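Chitinase (Paenibacillus sp. FPU-7, PDB 5GZT) probably cleaves internal beta-1,4 linkages between N-acetylglucosamine units in chitin, with two family 18 glycosyl hydrolase regions in one chain. Local coordinates at residues K185-A190 against K200-G205; W253-K258 against G271-Q276. All blocks are in the same frame, centred on the assembly; numbering follows the deposited sequence.

Interaction 1 (K185-A190 against K200-G205)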
loop_
_atom_site.group_PDB
_atom_site.type_symbol
_atom_site.label_atom_id
_atom_site.label_comp_id
_atom_site.label_asym_id
_atom_site.label_seq_id
_atom_site.Cartn_x
_atom_site.Cartn_y
_atom_site.Cartn_z
ATOM N N LYS B 185 -21.718 -15.248 19.306
ATOM C CA LYS B 185 -21.538 -13.768 19.261
ATOM C C LYS B 185 -20.075 -13.305 18.990
ATOM O O LYS B 185 -19.163 -13.608 19.770
ATOM C CB LYS B 185 -21.979 -13.131 20.567
ATOM C CG LYS B 185 -23.417 -13.437 20.952
ATOM C CD LYS B 185 -23.846 -12.707 22.231
ATOM C CE LYS B 185 -23.785 -11.187 22.124
ATOM N NZ LYS B 185 -24.430 -10.676 20.880
ATOM N N LEU B 186 -19.877 -12.528 17.919
ATOM C CA LEU B 186 -18.566 -11.911 17.584
ATOM C C LEU B 186 -18.239 -10.785 18.563
ATOM O O LEU B 186 -19.067 -9.901 18.753
ATOM C CB LEU B 186 -18.577 -11.340 16.153
ATOM C CG LEU B 186 -18.964 -12.335 15.032
ATOM C CD1 LEU B 186 -18.915 -11.757 13.617
ATOM C CD2 LEU B 186 -18.140 -13.618 15.119
ATOM N N ILE B 187 -17.064 -10.838 19.199
ATOM C CA ILE B 187 -16.586 -9.777 20.131
ATOM C C ILE B 187 -15.787 -8.682 19.341
ATOM O O ILE B 187 -15.980 -7.458 19.578
ATOM C CB ILE B 187 -15.742 -10.401 21.311
ATOM C CG1 ILE B 187 -16.653 -10.995 22.432
ATOM C CG2 ILE B 187 -14.742 -9.415 21.928
ATOM C CD1 ILE B 187 -17.017 -10.061 23.608
ATOM N N SER B 188 -14.908 -9.127 18.419
ATOM C CA SER B 188 -13.849 -8.278 17.819
ATOM C C SER B 188 -12.822 -9.072 17.020
ATOM O O SER B 188 -12.742 -10.314 17.118
ATOM C CB SER B 188 -13.040 -7.556 18.897
ATOM O OG SER B 188 -12.147 -8.490 19.510
ATOM N N THR B 189 -12.000 -8.315 16.279
ATOM C CA THR B 189 -10.882 -8.835 15.480
ATOM C C THR B 189 -9.675 -7.897 15.575
ATOM O O THR B 189 -9.830 -6.684 15.735
ATOM C CB THR B 189 -11.208 -8.828 13.977
ATOM O OG1 THR B 189 -11.220 -7.464 13.544
ATOM C CG2 THR B 189 -12.581 -9.478 13.687
ATOM N N ALA B 190 -8.497 -8.477 15.368
ATOM C CA ALA B 190 -7.241 -7.774 15.438
ATOM C C ALA B 190 -6.220 -8.400 14.506
ATOM O O ALA B 190 -6.312 -9.608 14.138
ATOM C CB ALA B 190 -6.720 -7.783 16.875
ATOM N N LYS B 200 -11.932 -13.138 17.925
ATOM C CA LYS B 200 -12.537 -13.398 19.216
ATOM C C LYS B 200 -14.047 -13.366 19.134
ATOM O O LYS B 200 -14.634 -12.408 18.582
ATOM C CB LYS B 200 -12.107 -12.380 20.270
ATOM C CG LYS B 200 -10.655 -12.493 20.716
ATOM C CD LYS B 200 -10.395 -11.795 22.054
ATOM C CE LYS B 200 -10.881 -10.347 22.026
ATOM N NZ LYS B 200 -10.530 -9.541 23.230
ATOM N N PHE B 201 -14.649 -14.406 19.732
ATOM C CA PHE B 201 -16.107 -14.570 19.833
ATOM C C PHE B 201 -16.509 -15.309 21.122
ATOM O O PHE B 201 -15.763 -16.178 21.630
ATOM C CB PHE B 201 -16.679 -15.287 18.592
ATOM C CG PHE B 201 -15.997 -16.599 18.234
ATOM C CD1 PHE B 201 -14.768 -16.622 17.579
ATOM C CD2 PHE B 201 -16.616 -17.824 18.478
ATOM C CE1 PHE B 201 -14.153 -17.835 17.207
ATOM C CE2 PHE B 201 -16.003 -19.033 18.110
ATOM C CZ PHE B 201 -14.767 -19.043 17.482
ATOM N N ASN B 202 -17.668 -14.915 21.663
ATOM C CA ASN B 202 -18.370 -15.661 22.733
ATOM C C ASN B 202 -19.236 -16.758 22.092
ATOM O O ASN B 202 -20.143 -16.444 21.309
ATOM C CB ASN B 202 -19.240 -14.732 23.603
ATOM C CG ASN B 202 -18.409 -13.847 24.546
ATOM O OD1 ASN B 202 -17.468 -14.310 25.221
ATOM N ND2 ASN B 202 -18.782 -12.572 24.627
ATOM N N ALA B 203 -18.923 -18.030 22.396
ATOM C CA ALA B 203 -19.681 -19.197 21.891
ATOM C C ALA B 203 -20.496 -19.839 23.020
ATOM O O ALA B 203 -19.981 -20.651 23.798
ATOM C CB ALA B 203 -18.758 -20.229 21.238
ATOM N N TYR B 204 -21.769 -19.458 23.099
ATOM C CA TYR B 204 -22.717 -20.100 23.999
ATOM C C TYR B 204 -22.981 -21.516 23.463
ATOM O O TYR B 204 -22.992 -21.754 22.238
ATOM C CB TYR B 204 -24.007 -19.286 24.122
ATOM C CG TYR B 204 -23.801 -17.815 24.485
ATOM C CD1 TYR B 204 -22.929 -17.435 25.521
ATOM C CD2 TYR B 204 -24.485 -16.805 23.794
ATOM C CE1 TYR B 204 -22.746 -16.101 25.850
ATOM C CE2 TYR B 204 -24.304 -15.475 24.116
ATOM C CZ TYR B 204 -23.438 -15.129 25.143
ATOM O OH TYR B 204 -23.265 -13.811 25.468
ATOM N N GLY B 205 -23.147 -22.458 24.393
ATOM C CA GLY B 205 -23.254 -23.875 24.055
ATOM C C GLY B 205 -21.967 -24.432 23.482
ATOM O O GLY B 205 -21.987 -25.194 22.499
#

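Interaction 2 (W253-K258 against G271-Q276). With FMT (formic acid), chain G.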
loop_
_atom_site.group_PDB
_atom_site.type_symbol
_atom_site.label_atom_id
_atom_site.label_comp_id
_atom_site.label_asym_id
_atom_site.label_seq_id
_atom_site.Cartn_x
_atom_site.Cartn_y
_atom_site.Cartn_z
ATOM N N TRP B 253 -9.960 -9.181 4.945
ATOM C CA TRP B 253 -10.366 -10.616 5.007
ATOM C C TRP B 253 -11.832 -10.721 5.391
ATOM O O TRP B 253 -12.330 -9.954 6.188
ATOM C CB TRP B 253 -9.522 -11.427 5.993
ATOM C CG TRP B 253 -8.171 -11.645 5.462
ATOM C CD1 TRP B 253 -7.241 -10.675 5.252
ATOM C CD2 TRP B 253 -7.574 -12.879 5.032
ATOM N NE1 TRP B 253 -6.095 -11.230 4.747
ATOM C CE2 TRP B 253 -6.265 -12.576 4.599
ATOM C CE3 TRP B 253 -7.976 -14.215 5.052
ATOM C CZ2 TRP B 253 -5.376 -13.548 4.118
ATOM C CZ3 TRP B 253 -7.093 -15.197 4.554
ATOM C CH2 TRP B 253 -5.812 -14.854 4.096
ATOM N N LEU B 254 -12.523 -11.667 4.773
ATOM C CA LEU B 254 -13.913 -11.981 5.142
ATOM C C LEU B 254 -13.886 -13.289 5.921
ATOM O O LEU B 254 -13.176 -14.236 5.554
ATOM C CB LEU B 254 -14.787 -12.056 3.890
ATOM C CG LEU B 254 -14.824 -10.788 3.003
ATOM C CD1 LEU B 254 -15.568 -11.069 1.702
ATOM C CD2 LEU B 254 -15.471 -9.611 3.718
ATOM N N TYR B 255 -14.597 -13.329 7.036
ATOM C CA TYR B 255 -14.681 -14.581 7.796
ATOM C C TYR B 255 -16.135 -14.986 8.137
ATOM O O TYR B 255 -17.016 -14.134 8.268
ATOM C CB TYR B 255 -13.808 -14.523 9.061
ATOM C CG TYR B 255 -14.309 -13.566 10.110
ATOM C CD1 TYR B 255 -14.071 -12.205 10.001
ATOM C CD2 TYR B 255 -15.031 -14.013 11.203
ATOM C CE1 TYR B 255 -14.543 -11.311 10.951
ATOM C CE2 TYR B 255 -15.504 -13.126 12.164
ATOM C CZ TYR B 255 -15.258 -11.779 12.040
ATOM O OH TYR B 255 -15.737 -10.888 12.977
ATOM N N SER B 256 -16.354 -16.299 8.248
ATOM C CA SER B 256 -17.575 -16.873 8.854
ATOM C C SER B 256 -17.182 -17.811 9.995
ATOM O O SER B 256 -16.191 -18.580 9.897
ATOM C CB SER B 256 -18.371 -17.682 7.847
ATOM O OG SER B 256 -17.616 -18.835 7.497
ATOM N N VAL B 257 -17.981 -17.738 11.055
ATOM C CA VAL B 257 -17.861 -18.622 12.198
ATOM C C VAL B 257 -19.245 -19.247 12.543
ATOM O O VAL B 257 -20.303 -18.620 12.358
ATOM C CB VAL B 257 -17.190 -17.875 13.400
ATOM C CG1 VAL B 257 -18.047 -16.718 13.909
ATOM C CG2 VAL B 257 -16.807 -18.830 14.528
ATOM N N LYS B 258 -19.203 -20.498 13.004
ATOM C CA LYS B 258 -20.348 -21.198 13.606
ATOM C C LYS B 258 -19.846 -22.373 14.472
ATOM O O LYS B 258 -18.801 -23.006 14.156
ATOM C CB LYS B 258 -21.289 -21.729 12.530
ATOM C CG LYS B 258 -20.520 -22.356 11.394
ATOM C CD LYS B 258 -21.324 -23.296 10.518
ATOM C CE LYS B 258 -20.469 -24.484 10.104
ATOM N NZ LYS B 258 -21.000 -25.124 8.878
ATOM N N GLY B 271 -18.242 -11.596 9.149
ATOM C CA GLY B 271 -17.684 -10.237 9.179
ATOM C C GLY B 271 -16.421 -10.055 8.354
ATOM O O GLY B 271 -15.971 -10.972 7.608
ATOM N N LYS B 272 -15.854 -8.854 8.517
ATOM C CA LYS B 272 -14.589 -8.425 7.864
ATOM C C LYS B 272 -13.537 -8.202 8.923
ATOM O O LYS B 272 -13.839 -7.575 9.930
ATOM C CB LYS B 272 -14.743 -7.065 7.207
ATOM C CG LYS B 272 -15.576 -6.989 5.968
ATOM C CD LYS B 272 -16.027 -5.539 5.791
ATOM C CE LYS B 272 -16.919 -5.391 4.567
ATOM N NZ LYS B 272 -17.146 -3.973 4.178
ATOM N N ALA B 273 -12.325 -8.692 8.682
ATOM C CA ALA B 273 -11.134 -8.326 9.458
ATOM C C ALA B 273 -10.096 -7.682 8.549
ATOM O O ALA B 273 -10.102 -7.898 7.333
ATOM C CB ALA B 273 -10.494 -9.541 10.079
ATOM N N PHE B 274 -9.165 -6.971 9.154
ATOM C CA PHE B 274 -8.168 -6.212 8.377
ATOM C C PHE B 274 -6.784 -6.634 8.800
ATOM O O PHE B 274 -6.456 -6.579 9.982
ATOM C CB PHE B 274 -8.399 -4.758 8.639
ATOM C CG PHE B 274 -9.783 -4.305 8.295
ATOM C CD1 PHE B 274 -10.143 -4.111 6.980
ATOM C CD2 PHE B 274 -10.749 -4.134 9.281
ATOM C CE1 PHE B 274 -11.417 -3.700 6.631
ATOM C CE2 PHE B 274 -12.058 -3.746 8.935
ATOM C CZ PHE B 274 -12.381 -3.526 7.598
ATOM N N VAL B 275 -6.002 -7.101 7.837
ATOM C CA VAL B 275 -4.638 -7.579 8.077
ATOM C C VAL B 275 -3.684 -6.391 7.771
ATOM O O VAL B 275 -3.811 -5.743 6.719
ATOM C CB VAL B 275 -4.374 -8.852 7.247
ATOM C CG1 VAL B 275 -2.927 -9.274 7.272
ATOM C CG2 VAL B 275 -5.232 -9.998 7.810
ATOM N N GLN B 276 -2.803 -6.072 8.727
ATOM C CA GLN B 276 -1.844 -4.975 8.581
ATOM C C GLN B 276 -0.980 -5.185 7.309
ATOM O O GLN B 276 -0.943 -6.257 6.728
ATOM C CB GLN B 276 -0.929 -4.890 9.813
ATOM C CG GLN B 276 -1.583 -4.411 11.090
ATOM C CD GLN B 276 -0.582 -4.404 12.265
ATOM O OE1 GLN B 276 0.639 -4.445 12.067
ATOM N NE2 GLN B 276 -1.096 -4.350 13.490
HETATM C C FMT G . -16.016 -2.334 6.770
HETATM O O1 FMT G . -16.996 -1.775 6.245
HETATM O O2 FMT G . -15.781 -2.362 8.100
#

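Interaction 1 (K185-A190 against K200-G205)
Lys200 O accepts two backbone N-H groups, from Ile187 N at 3.0 Å and from Ser188 N at 3.3 Å. Ile187 and Ser188 together sit opposite Lys200, which makes a classic beta bulge in the antiparallel hairpin of strands 184-191 and 197-203. Both donors reach the oxygen from the same face of the Lys200 carbonyl plane, each tilted by a little under 30°. Within the bulge, Ser188 O takes Lys200 N. Toward the start of strand 184-191, Lys185 and Asn202 form a hydrogen-bonded pair, with Asn202 N 2.7 Å from Lys185 O. Leu186 and Phe201 form the non-hydrogen-bonded pair between them, and Leu186 CD2 meets Phe201 CB at 4.1 Å. The Phe201 ring leads away from strand 184-191 and packs on Val240 and Val257.

At the bulge, the Ile187 side chain points toward strand 197-203. Its CG1 lies beside its own backbone N (chi1 -81°), and CD1 reaches Asn202 ND2 at 3.2 Å. Asn202 thus lays its amide nitrogen against an aliphatic branch. With an alanine in place of Asn202, Ile187 CG1 and CD1 would probably lose their amide neighbour, and the Ile187 side chain would be freer to turn. The Lys200 chain, bent at chi3, brings CE to Ser188 OG. Beyond its CD, the Lys185 chain bends and its end leads away from strand 197-203. Lys185 CD itself meets the Tyr204 ring obliquely, 3.4 Å from CE2.

Interaction 2 (W253-K258 against G271-Q276)
Gly271 lies against one face of the Tyr255 ring, with its CA 4.2 Å from the ring centroid in an off-centre CH-pi contact. The two residues are a hydrogen-bonded pair in the antiparallel hairpin of strands 251-261 and 264-284. Tyr255 N gives a nearly straight bond to Gly271 O (2.8 Å, 169°), and Gly271 N returns one to Tyr255 O. The Tyr255 CG lies between its own backbone N and carbonyl carbon (chi1 69°), which swings the ring across the neighbouring strand. Gly271 N lies 4.0 Å above the plane of the ring, over its centre.

Trp253 and Ala273 form the next hydrogen-bonded pair, with Trp253 N 2.7 Å from Ala273 O. The Trp253 indole slants against Val275, and CD1 is 3.3 Å from Val275 CG2. Its NE1 is bonded to Ala249 O, which fixes the ring. The rings fill this buried face. Leu197 packs on Trp253 and Ala273, while Leu186 and Leu199 pack on Tyr255.

The other face, that of Leu254 and Lys272, is partly exposed. This non-hydrogen-bonded pair lies side by side, pointing the same way. Despite the exposure, Leu254 CD2 comes to 3.5 Å from Lys272 CG, closer than usual for two carbons. The extended Lys272 chain then leaves the strand, and its NZ bonds Tyr450 OH. A weak bond of 3.0 Å runs from Lys272 NZ to O1 of a formic acid molecule, probably from the crystallisation liquor and also held by Lys526. The chemistry thus divides across the hairpin: aromatic and aliphatic groups on the buried face, and on the other two lysine amines, Lys272 and Lys526, that would probably favour a small anion such as formate.

Interactions 1 and 2 are two hairpins whose side chains meet, with centres about 12 Å apart. Leu186, Thr189 and Phe201 of interaction 1 pack on Tyr255 and Val257 of interaction 2. Leu186 CD2 lies 3.3 Å from Val257 CG1, and Phe201 CZ is 3.6 Å from Val257 CG2. Interaction 1 is a surface contact; interaction 2 is partly buried. The first breaks its register with a bulge and carries Lys185, Ser188, Lys200 and Asn202 on its outer face. The second keeps regular pairing and places aromatic rings inward. Strand 264-284 also continues interaction 2 into the parallel strands of the first family 18 region.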